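Local coordinates for protein putative glucoamylase (Bacteroides caccae ATCC 43185, PDB 4QT9) that is a putative glucoamylase with an alpha/alpha toroid fold, and so probably hydrolyses glycosidic bonds in alpha-glucans to release glucose, at residues F101-D106 against D167-E172; W232-A237 against H250-G255; A76-I81 against H149-N154. All blocks are in the same frame, centred on the assembly; numbering follows the deposited sequence.

Contact 1. Residues F101-D106 against D167-E172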
loop_
_atom_site.group_PDB
_atom_site.type_symbol
_atom_site.label_atom_id
_atom_site.label_comp_id
_atom_site.label_asym_id
_atom_site.label_seq_id
_atom_site.Cartn_x
_atom_site.Cartn_y
_atom_site.Cartn_z
ATOM N N PHE A 101 -12.752 -16.236 -3.903
ATOM C CA PHE A 101 -11.346 -16.647 -4.041
ATOM C C PHE A 101 -10.649 -16.653 -2.677
ATOM O O PHE A 101 -9.969 -17.623 -2.358
ATOM C CB PHE A 101 -10.568 -15.748 -5.031
ATOM C CG PHE A 101 -9.084 -16.054 -5.081
ATOM C CD1 PHE A 101 -8.587 -17.048 -5.923
ATOM C CD2 PHE A 101 -8.182 -15.360 -4.276
ATOM C CE1 PHE A 101 -7.216 -17.325 -5.970
ATOM C CE2 PHE A 101 -6.809 -15.624 -4.345
ATOM C CZ PHE A 101 -6.336 -16.615 -5.178
ATOM N N LEU A 102 -10.812 -15.588 -1.880
ATOM C CA LEU A 102 -10.155 -15.467 -0.564
ATOM C C LEU A 102 -10.647 -16.517 0.447
ATOM O O LEU A 102 -9.892 -16.907 1.355
ATOM C CB LEU A 102 -10.332 -14.059 0.015
ATOM C CG LEU A 102 -9.636 -12.922 -0.765
ATOM C CD1 LEU A 102 -10.034 -11.578 -0.221
ATOM C CD2 LEU A 102 -8.116 -13.058 -0.711
ATOM N N GLU A 103 -11.906 -16.988 0.284
ATOM C CA GLU A 103 -12.480 -18.000 1.169
ATOM C C GLU A 103 -11.859 -19.368 0.875
ATOM O O GLU A 103 -11.815 -20.217 1.765
ATOM C CB GLU A 103 -14.012 -18.073 1.007
ATOM C CG GLU A 103 -14.772 -16.846 1.494
ATOM C CD GLU A 103 -16.264 -16.839 1.201
ATOM O OE1 GLU A 103 -16.679 -17.408 0.163
ATOM O OE2 GLU A 103 -17.015 -16.228 1.996
ATOM N N LYS A 104 -11.333 -19.549 -0.352
ATOM C CA LYS A 104 -10.759 -20.805 -0.843
ATOM C C LYS A 104 -9.222 -20.851 -0.881
ATOM O O LYS A 104 -8.659 -21.931 -0.690
ATOM C CB LYS A 104 -11.306 -21.098 -2.261
ATOM C CG LYS A 104 -12.759 -21.610 -2.221
ATOM C CD LYS A 104 -13.572 -21.331 -3.499
ATOM C CE LYS A 104 -13.488 -22.428 -4.539
ATOM N NZ LYS A 104 -14.538 -22.281 -5.586
ATOM N N ALA A 105 -8.551 -19.704 -1.134
ATOM C CA ALA A 105 -7.095 -19.614 -1.299
ATOM C C ALA A 105 -6.363 -20.011 -0.035
ATOM O O ALA A 105 -6.934 -19.909 1.039
ATOM C CB ALA A 105 -6.703 -18.213 -1.710
ATOM N N ASP A 106 -5.111 -20.491 -0.167
ATOM C CA ASP A 106 -4.258 -20.906 0.959
ATOM C C ASP A 106 -4.082 -19.819 1.998
ATOM O O ASP A 106 -3.873 -18.666 1.655
ATOM C CB ASP A 106 -2.870 -21.329 0.456
ATOM C CG ASP A 106 -2.850 -22.648 -0.280
ATOM O OD1 ASP A 106 -3.903 -23.344 -0.290
ATOM O OD2 ASP A 106 -1.776 -22.998 -0.843
ATOM N N ASP A 167 -16.395 -10.021 7.067
ATOM C CA ASP A 167 -16.176 -10.016 8.523
ATOM C C ASP A 167 -15.689 -11.383 9.003
ATOM O O ASP A 167 -14.839 -11.425 9.869
ATOM C CB ASP A 167 -17.426 -9.584 9.300
ATOM C CG ASP A 167 -17.128 -9.244 10.773
ATOM O OD1 ASP A 167 -16.357 -8.305 11.025
ATOM O OD2 ASP A 167 -17.673 -9.913 11.654
ATOM N N ARG A 168 -16.179 -12.482 8.409
ATOM C CA ARG A 168 -15.713 -13.827 8.755
ATOM C C ARG A 168 -14.210 -13.993 8.414
ATOM O O ARG A 168 -13.482 -14.542 9.240
ATOM C CB ARG A 168 -16.546 -14.921 8.067
ATOM C CG ARG A 168 -16.320 -16.294 8.702
ATOM C CD ARG A 168 -16.743 -17.443 7.803
ATOM N NE ARG A 168 -15.829 -18.585 7.903
ATOM C CZ ARG A 168 -16.201 -19.832 8.180
ATOM N NH1 ARG A 168 -17.482 -20.121 8.383
ATOM N NH2 ARG A 168 -15.298 -20.801 8.252
ATOM N N LEU A 169 -13.747 -13.497 7.222
ATOM C CA LEU A 169 -12.347 -13.590 6.832
ATOM C C LEU A 169 -11.480 -12.784 7.771
ATOM O O LEU A 169 -10.392 -13.241 8.087
ATOM C CB LEU A 169 -12.107 -13.105 5.376
ATOM C CG LEU A 169 -12.782 -13.934 4.243
ATOM C CD1 LEU A 169 -12.771 -13.165 2.922
ATOM C CD2 LEU A 169 -12.133 -15.302 4.074
ATOM N N TRP A 170 -11.933 -11.560 8.144
ATOM C CA TRP A 170 -11.279 -10.632 9.073
ATOM C C TRP A 170 -11.174 -11.332 10.450
ATOM O O TRP A 170 -10.086 -11.370 11.027
ATOM C CB TRP A 170 -12.077 -9.288 9.148
ATOM C CG TRP A 170 -11.904 -8.428 10.389
ATOM C CD1 TRP A 170 -12.890 -8.043 11.257
ATOM C CD2 TRP A 170 -10.681 -7.824 10.877
ATOM N NE1 TRP A 170 -12.366 -7.231 12.245
ATOM C CE2 TRP A 170 -11.013 -7.072 12.027
ATOM C CE3 TRP A 170 -9.340 -7.869 10.466
ATOM C CZ2 TRP A 170 -10.061 -6.314 12.732
ATOM C CZ3 TRP A 170 -8.386 -7.141 11.184
ATOM C CH2 TRP A 170 -8.749 -6.386 12.312
ATOM N N ARG A 171 -12.271 -11.947 10.934
ATOM C CA ARG A 171 -12.265 -12.635 12.247
ATOM C C ARG A 171 -11.372 -13.891 12.268
ATOM O O ARG A 171 -10.952 -14.323 13.350
ATOM C CB ARG A 171 -13.676 -13.003 12.694
ATOM C CG ARG A 171 -14.453 -11.794 13.132
ATOM C CD ARG A 171 -15.890 -12.121 13.445
ATOM N NE ARG A 171 -16.525 -10.938 14.004
ATOM C CZ ARG A 171 -16.575 -10.658 15.302
ATOM N NH1 ARG A 171 -16.086 -11.512 16.193
ATOM N NH2 ARG A 171 -17.124 -9.527 15.721
ATOM N N GLU A 172 -11.060 -14.452 11.080
ATOM C CA GLU A 172 -10.250 -15.659 10.973
ATOM C C GLU A 172 -8.740 -15.359 11.005
ATOM O O GLU A 172 -7.952 -16.273 11.268
ATOM C CB GLU A 172 -10.628 -16.454 9.718
ATOM C CG GLU A 172 -11.883 -17.282 9.928
ATOM C CD GLU A 172 -12.436 -18.015 8.718
ATOM O OE1 GLU A 172 -12.198 -17.569 7.569
ATOM O OE2 GLU A 172 -13.148 -19.024 8.930
#
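Between residues 101-106 and 167-172, which lie on helices 88-104 and 157-172, the nearest CA atoms are those of Glu-103 and Leu-169, 7.2 Å apart. Into this interval goes one side chain, Leu-169, whose two methyl branches divide the work. CD1 lies against Leu-102 CB at 3.9 Å, an aliphatic contact made at the root of the other leucine and not at its methyl ends. CD2 instead rests on backbone: it is 3.9 Å from Leu-102 O and 4.0 Å from Glu-103 CA. The first torsion of Leu-169 sets CG opposite its own carbonyl carbon (chi1 -64°), and from there the fork opens onto the neighbouring helix, CD1 on Leu-102, CD2 over the backbone where Leu-102 passes into Glu-103.

Glu-103 adds the methylene part of its chain. Its CG brushes Leu-169 CD2 at 4.0 Å as the chain runs on past it, the two side chains crossing at about a right angle. Farther out, OE1 forms a salt bridge with Arg-165, one turn earlier on helix 157-172. Close by, Arg-168 and Glu-172 pair within that helix, NH2 to OE2 at 2.9 Å, in a salt bridge whose hydrogen bond is weak (N-H...O 129°), while Glu-172 OE1 pairs with Arg-107. Leu-102 also packs on Leu-141 and Leu-145 of helix 135-152, and its carbonyl O accepts a hydrogen bond from the Tyr-112 hydroxyl.

The example illustrates how helices of an alpha/alpha toroid can meet near their ends. Between the two leucines themselves the contact is apolar, whereas the charges stay at the margin, where solvent probably weakens them; there Glu-103 with Arg-165, and Glu-172 with Arg-107, would favour this alignment of the two segments.

Contact 2. Residues W232-A237 against H250-G255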
loop_
_atom_site.group_PDB
_atom_site.type_symbol
_atom_site.label_atom_id
_atom_site.label_comp_id
_atom_site.label_asym_id
_atom_site.label_seq_id
_atom_site.Cartn_x
_atom_site.Cartn_y
_atom_site.Cartn_z
ATOM N N TRP A 232 6.697 -2.718 18.111
ATOM C CA TRP A 232 6.777 -1.679 17.075
ATOM C C TRP A 232 7.604 -0.443 17.511
ATOM O O TRP A 232 8.483 0.016 16.767
ATOM C CB TRP A 232 5.386 -1.214 16.647
ATOM C CG TRP A 232 5.392 -0.036 15.702
ATOM C CD1 TRP A 232 5.133 1.265 16.014
ATOM C CD2 TRP A 232 5.651 -0.066 14.285
ATOM N NE1 TRP A 232 5.138 2.038 14.874
ATOM C CE2 TRP A 232 5.497 1.252 13.802
ATOM C CE3 TRP A 232 6.039 -1.077 13.379
ATOM C CZ2 TRP A 232 5.704 1.588 12.444
ATOM C CZ3 TRP A 232 6.248 -0.744 12.040
ATOM C CH2 TRP A 232 6.044 0.566 11.577
ATOM N N ALA A 233 7.276 0.121 18.679
ATOM C CA ALA A 233 7.885 1.341 19.182
ATOM C C ALA A 233 9.186 1.114 19.965
ATOM O O ALA A 233 9.924 2.076 20.190
ATOM C CB ALA A 233 6.897 2.073 20.054
ATOM N N GLN A 234 9.467 -0.146 20.361
ATOM C CA GLN A 234 10.620 -0.528 21.194
ATOM C C GLN A 234 10.803 0.473 22.370
ATOM O O GLN A 234 11.886 1.042 22.567
ATOM C CB GLN A 234 11.901 -0.682 20.362
ATOM C CG GLN A 234 11.856 -1.900 19.462
ATOM C CD GLN A 234 13.169 -2.062 18.747
ATOM O OE1 GLN A 234 13.542 -1.241 17.926
ATOM N NE2 GLN A 234 13.933 -3.090 19.091
ATOM N N ASN A 235 9.678 0.739 23.071
ATOM C CA ASN A 235 9.521 1.580 24.261
ATOM C C ASN A 235 10.040 3.010 24.062
ATOM O O ASN A 235 10.623 3.589 24.988
ATOM C CB ASN A 235 10.195 0.910 25.473
ATOM C CG ASN A 235 9.644 -0.479 25.704
ATOM O OD1 ASN A 235 8.479 -0.650 26.074
ATOM N ND2 ASN A 235 10.420 -1.500 25.353
ATOM N N GLY A 236 9.760 3.588 22.894
ATOM C CA GLY A 236 10.207 4.947 22.609
ATOM C C GLY A 236 11.449 5.076 21.751
ATOM O O GLY A 236 11.737 6.178 21.291
ATOM N N ALA A 237 12.182 3.976 21.484
ATOM C CA ALA A 237 13.369 4.016 20.596
ATOM C C ALA A 237 13.008 4.468 19.144
ATOM O O ALA A 237 13.881 4.878 18.391
ATOM C CB ALA A 237 14.027 2.642 20.554
ATOM N N HIS A 250 10.852 13.235 12.786
ATOM C CA HIS A 250 10.689 12.904 14.211
ATOM C C HIS A 250 11.032 11.446 14.556
ATOM O O HIS A 250 11.496 11.171 15.663
ATOM C CB HIS A 250 9.233 13.182 14.629
ATOM C CG HIS A 250 8.973 13.010 16.087
ATOM N ND1 HIS A 250 9.519 13.859 17.025
ATOM C CD2 HIS A 250 8.226 12.075 16.722
ATOM C CE1 HIS A 250 9.097 13.416 18.200
ATOM N NE2 HIS A 250 8.321 12.339 18.065
ATOM N N LEU A 251 10.800 10.528 13.613
ATOM C CA LEU A 251 10.952 9.101 13.865
ATOM C C LEU A 251 12.279 8.511 13.432
ATOM O O LEU A 251 12.958 9.070 12.567
ATOM C CB LEU A 251 9.815 8.323 13.137
ATOM C CG LEU A 251 8.384 8.770 13.432
ATOM C CD1 LEU A 251 7.405 8.019 12.592
ATOM C CD2 LEU A 251 8.038 8.623 14.940
ATOM N N ARG A 252 12.598 7.328 14.004
ATOM C CA ARG A 252 13.718 6.488 13.620
ATOM C C ARG A 252 13.243 5.616 12.444
ATOM O O ARG A 252 12.351 4.793 12.626
ATOM C CB ARG A 252 14.174 5.608 14.805
ATOM C CG ARG A 252 15.181 4.532 14.372
ATOM C CD ARG A 252 15.272 3.361 15.331
ATOM N NE ARG A 252 14.004 2.648 15.523
ATOM C CZ ARG A 252 13.809 1.748 16.481
ATOM N NH1 ARG A 252 14.792 1.434 17.316
ATOM N NH2 ARG A 252 12.628 1.153 16.613
ATOM N N TYR A 253 13.821 5.805 11.251
ATOM C CA TYR A 253 13.497 5.009 10.063
ATOM C C TYR A 253 14.426 3.795 10.072
ATOM O O TYR A 253 15.620 3.928 10.316
ATOM C CB TYR A 253 13.622 5.870 8.781
ATOM C CG TYR A 253 12.539 6.927 8.711
ATOM C CD1 TYR A 253 12.630 8.104 9.457
ATOM C CD2 TYR A 253 11.395 6.727 7.955
ATOM C CE1 TYR A 253 11.592 9.036 9.475
ATOM C CE2 TYR A 253 10.352 7.652 7.960
ATOM C CZ TYR A 253 10.452 8.803 8.727
ATOM O OH TYR A 253 9.425 9.713 8.705
ATOM N N GLN A 254 13.884 2.615 9.852
ATOM C CA GLN A 254 14.663 1.381 9.916
ATOM C C GLN A 254 15.777 1.303 8.877
ATOM O O GLN A 254 15.495 1.195 7.695
ATOM C CB GLN A 254 13.736 0.161 9.787
ATOM C CG GLN A 254 12.994 -0.119 11.081
ATOM C CD GLN A 254 13.892 -0.629 12.169
ATOM O OE1 GLN A 254 14.810 -1.405 11.922
ATOM N NE2 GLN A 254 13.620 -0.251 13.411
ATOM N N GLY A 255 17.026 1.347 9.343
ATOM C CA GLY A 255 18.213 1.230 8.491
ATOM C C GLY A 255 18.465 2.349 7.494
ATOM O O GLY A 255 19.173 2.135 6.506
HETATM O O HOH W 1 15.158 -1.635 15.750
#
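Gln-234 and Arg-252 meet through one amide oxygen that takes two donors from the arginine and a third from a water. Arg-252 NH2 reaches Gln-234 OE1 at 2.9 Å, arriving in the carbonyl plane on a lone pair with a C=O...N angle of 140°, while NH1 adds a weak bond to the same oxygen at 3.0 Å. The fit is not flat: amide and guanidinium planes stand 45° apart, and the two chains cross at about a right angle. Arg-252 NH2 is also tied to the carbonyl of Gly-204, which also receives Gln-254 NE2.

The tight side is where Ala-237 meets the guanidinium. Ala-237 O sits 3.4 Å above one face, toward the rim, and Ala-237 CB presses on Arg-252 NH1 at 3.5 Å. The arginine chain bends at chi3 (59°), which folds its end over the Ala-237 carbonyl, itself also touching the CB and CD of Arg-252.

Strands 239-244 and 247-251 form a beta hairpin that leads from one segment into the other, so the contact brings together the chain entering the hairpin and the chain leaving it. Backbone bonding of Arg-252 to Ile-238 continues that pairing past the strand end, and bonding to Tyr-205 reaches the loop beside it. With an alanine here, both guanidinium donors to Gln-234 OE1 and one to Gly-204 O go, and the amide, left with the water, would probably turn more freely.

Over the opposite face of the guanidinium lie Gln-254 NE2 and the water, and the packing thins. Gln-234, which leaves helix 225-232 with positive phi, is linked to Gln-254 only indirectly: the water donates to Gln-234 OE1 at 2.7 Å and accepts from Gln-254 NE2 at 3.1 Å.

Contact 3. Residues A76-I81 against H149-N154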
loop_
_atom_site.group_PDB
_atom_site.type_symbol
_atom_site.label_atom_id
_atom_site.label_comp_id
_atom_site.label_asym_id
_atom_site.label_seq_id
_atom_site.Cartn_x
_atom_site.Cartn_y
_atom_site.Cartn_z
ATOM N N ALA A 76 -9.210 0.620 -4.791
ATOM C CA ALA A 76 -9.248 1.268 -6.106
ATOM C C ALA A 76 -10.582 0.921 -6.829
ATOM O O ALA A 76 -11.203 1.804 -7.423
ATOM C CB ALA A 76 -8.042 0.846 -6.938
ATOM N N ILE A 77 -11.057 -0.331 -6.711
ATOM C CA ILE A 77 -12.313 -0.757 -7.335
ATOM C C ILE A 77 -13.507 -0.060 -6.621
ATOM O O ILE A 77 -14.422 0.426 -7.293
ATOM C CB ILE A 77 -12.403 -2.298 -7.327
ATOM C CG1 ILE A 77 -11.401 -2.896 -8.339
ATOM C CG2 ILE A 77 -13.845 -2.769 -7.634
ATOM C CD1 ILE A 77 -11.166 -4.473 -8.259
ATOM N N LEU A 78 -13.439 0.051 -5.270
ATOM C CA LEU A 78 -14.447 0.710 -4.418
ATOM C C LEU A 78 -14.639 2.188 -4.825
ATOM O O LEU A 78 -15.768 2.642 -5.003
ATOM C CB LEU A 78 -14.008 0.595 -2.950
ATOM C CG LEU A 78 -15.061 0.593 -1.853
ATOM C CD1 LEU A 78 -16.023 -0.567 -1.993
ATOM C CD2 LEU A 78 -14.393 0.441 -0.531
ATOM N N ALA A 79 -13.540 2.904 -5.031
ATOM C CA ALA A 79 -13.558 4.287 -5.507
ATOM C C ALA A 79 -14.221 4.379 -6.906
ATOM O O ALA A 79 -14.981 5.315 -7.163
ATOM C CB ALA A 79 -12.134 4.841 -5.559
ATOM N N GLY A 80 -13.963 3.388 -7.763
ATOM C CA GLY A 80 -14.533 3.308 -9.109
ATOM C C GLY A 80 -16.038 3.102 -9.085
ATOM O O GLY A 80 -16.780 3.745 -9.836
ATOM N N ILE A 81 -16.497 2.200 -8.211
ATOM C CA ILE A 81 -17.918 1.929 -8.011
ATOM C C ILE A 81 -18.594 3.225 -7.545
ATOM O O ILE A 81 -19.619 3.606 -8.096
ATOM C CB ILE A 81 -18.132 0.766 -6.983
ATOM C CG1 ILE A 81 -17.533 -0.572 -7.472
ATOM C CG2 ILE A 81 -19.614 0.598 -6.613
ATOM C CD1 ILE A 81 -17.360 -1.632 -6.301
ATOM N N HIS A 149 -16.157 -3.698 3.556
ATOM C CA HIS A 149 -17.083 -4.107 4.615
ATOM C C HIS A 149 -17.972 -2.919 5.032
ATOM O O HIS A 149 -19.199 -3.050 5.077
ATOM C CB HIS A 149 -16.316 -4.641 5.836
ATOM C CG HIS A 149 -17.263 -5.032 6.925
ATOM N ND1 HIS A 149 -17.683 -4.118 7.870
ATOM C CD2 HIS A 149 -17.962 -6.175 7.076
ATOM C CE1 HIS A 149 -18.599 -4.741 8.589
ATOM N NE2 HIS A 149 -18.790 -5.991 8.159
ATOM N N GLN A 150 -17.344 -1.765 5.300
ATOM C CA GLN A 150 -18.048 -0.549 5.726
ATOM C C GLN A 150 -18.875 0.056 4.594
ATOM O O GLN A 150 -19.945 0.601 4.860
ATOM C CB GLN A 150 -17.076 0.474 6.321
ATOM C CG GLN A 150 -16.543 0.020 7.699
ATOM C CD GLN A 150 -17.625 -0.268 8.697
ATOM O OE1 GLN A 150 -17.922 -1.423 9.008
ATOM N NE2 GLN A 150 -18.259 0.773 9.184
ATOM N N TYR A 151 -18.431 -0.098 3.342
ATOM C CA TYR A 151 -19.177 0.396 2.199
ATOM C C TYR A 151 -20.486 -0.387 2.006
ATOM O O TYR A 151 -21.510 0.211 1.688
ATOM C CB TYR A 151 -18.310 0.284 0.935
ATOM C CG TYR A 151 -18.848 1.026 -0.266
ATOM C CD1 TYR A 151 -18.745 2.413 -0.357
ATOM C CD2 TYR A 151 -19.387 0.338 -1.349
ATOM C CE1 TYR A 151 -19.186 3.099 -1.489
ATOM C CE2 TYR A 151 -19.829 1.014 -2.492
ATOM C CZ TYR A 151 -19.722 2.396 -2.558
ATOM O OH TYR A 151 -20.171 3.091 -3.665
ATOM N N TYR A 152 -20.450 -1.719 2.204
ATOM C CA TYR A 152 -21.592 -2.617 2.005
ATOM C C TYR A 152 -22.406 -2.946 3.277
ATOM O O TYR A 152 -23.512 -3.495 3.151
ATOM C CB TYR A 152 -21.104 -3.925 1.376
ATOM C CG TYR A 152 -20.746 -3.847 -0.106
ATOM C CD1 TYR A 152 -21.299 -2.868 -0.933
ATOM C CD2 TYR A 152 -19.950 -4.820 -0.700
ATOM C CE1 TYR A 152 -21.043 -2.843 -2.302
ATOM C CE2 TYR A 152 -19.678 -4.799 -2.068
ATOM C CZ TYR A 152 -20.215 -3.800 -2.865
ATOM O OH TYR A 152 -19.920 -3.771 -4.209
ATOM N N ALA A 153 -21.899 -2.600 4.485
ATOM C CA ALA A 153 -22.559 -2.935 5.766
ATOM C C ALA A 153 -23.993 -2.435 5.875
ATOM O O ALA A 153 -24.797 -3.073 6.559
ATOM C CB ALA A 153 -21.751 -2.403 6.943
ATOM N N ASN A 154 -24.321 -1.316 5.226
ATOM C CA ASN A 154 -25.681 -0.791 5.309
ATOM C C ASN A 154 -26.361 -0.770 3.934
ATOM O O ASN A 154 -27.370 -0.080 3.775
ATOM C CB ASN A 154 -25.686 0.599 5.947
ATOM C CG ASN A 154 -25.239 0.593 7.392
ATOM O OD1 ASN A 154 -24.120 1.005 7.727
ATOM N ND2 ASN A 154 -26.098 0.115 8.283
#
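Leu-78 lies over one face of the Tyr-151 ring, near its rim, the two side chains sliding past each other in opposite directions. Its CD1 does the closest touching, 3.5 Å from Tyr-151 CD2 and 3.8 Å from Tyr-151 CB, so one methyl covers the stem and one flank of the ring. The leucine reaches this place with CG roughly trans to its backbone N, though well short of full extension (chi1 -152°), a swing that brings its end closer to helix 135-152 than the start of the chain promises. Tyr-151 has a similar but straighter first torsion (chi1 -168°), which sends the ring directly across to helix 67-83.

Ile-81 meets both tyrosines with different branches. Its CG2 lies 4.1 Å from Tyr-151 CE2 and 3.9 Å from Tyr-151 OH, on an oblique course, whereas CD1 comes to 3.9 Å from Tyr-152 OH. The phenol of Tyr-151 is held at its far end by a hydrogen bond to Asp-82 OD1, just beyond the segment, which is consistent with a settled depth for the ring.

Around this apolar seam, Met-95 of helix 88-104 touches both Leu-78 and Tyr-152, Leu-413 of helix 409-415 packs on Leu-78 and Tyr-151, and Ile-162 of helix 157-172 backs Tyr-152, placing the contact within a cluster of toroid helices.

From the N terminus, helix 67-83 opens contact 3 and the following helix 88-104 opens contact 1 before either is closed. Helix 135-152 then returns to close contact 3, and helix 157-172 closes contact 1, so the two loops cross. Two consecutive helices are thereby matched with two later consecutive ones, and the contacts touch where Asp-167 CB lies 4.0 Å from His-149 NE2. Contact 2 follows in series, closing a short loop around the hairpin 239-251. Its centre is about 34 Å from that of contact 3, on the opposite side of the chain's centre: helical packing early in the chain, a hairpin base later.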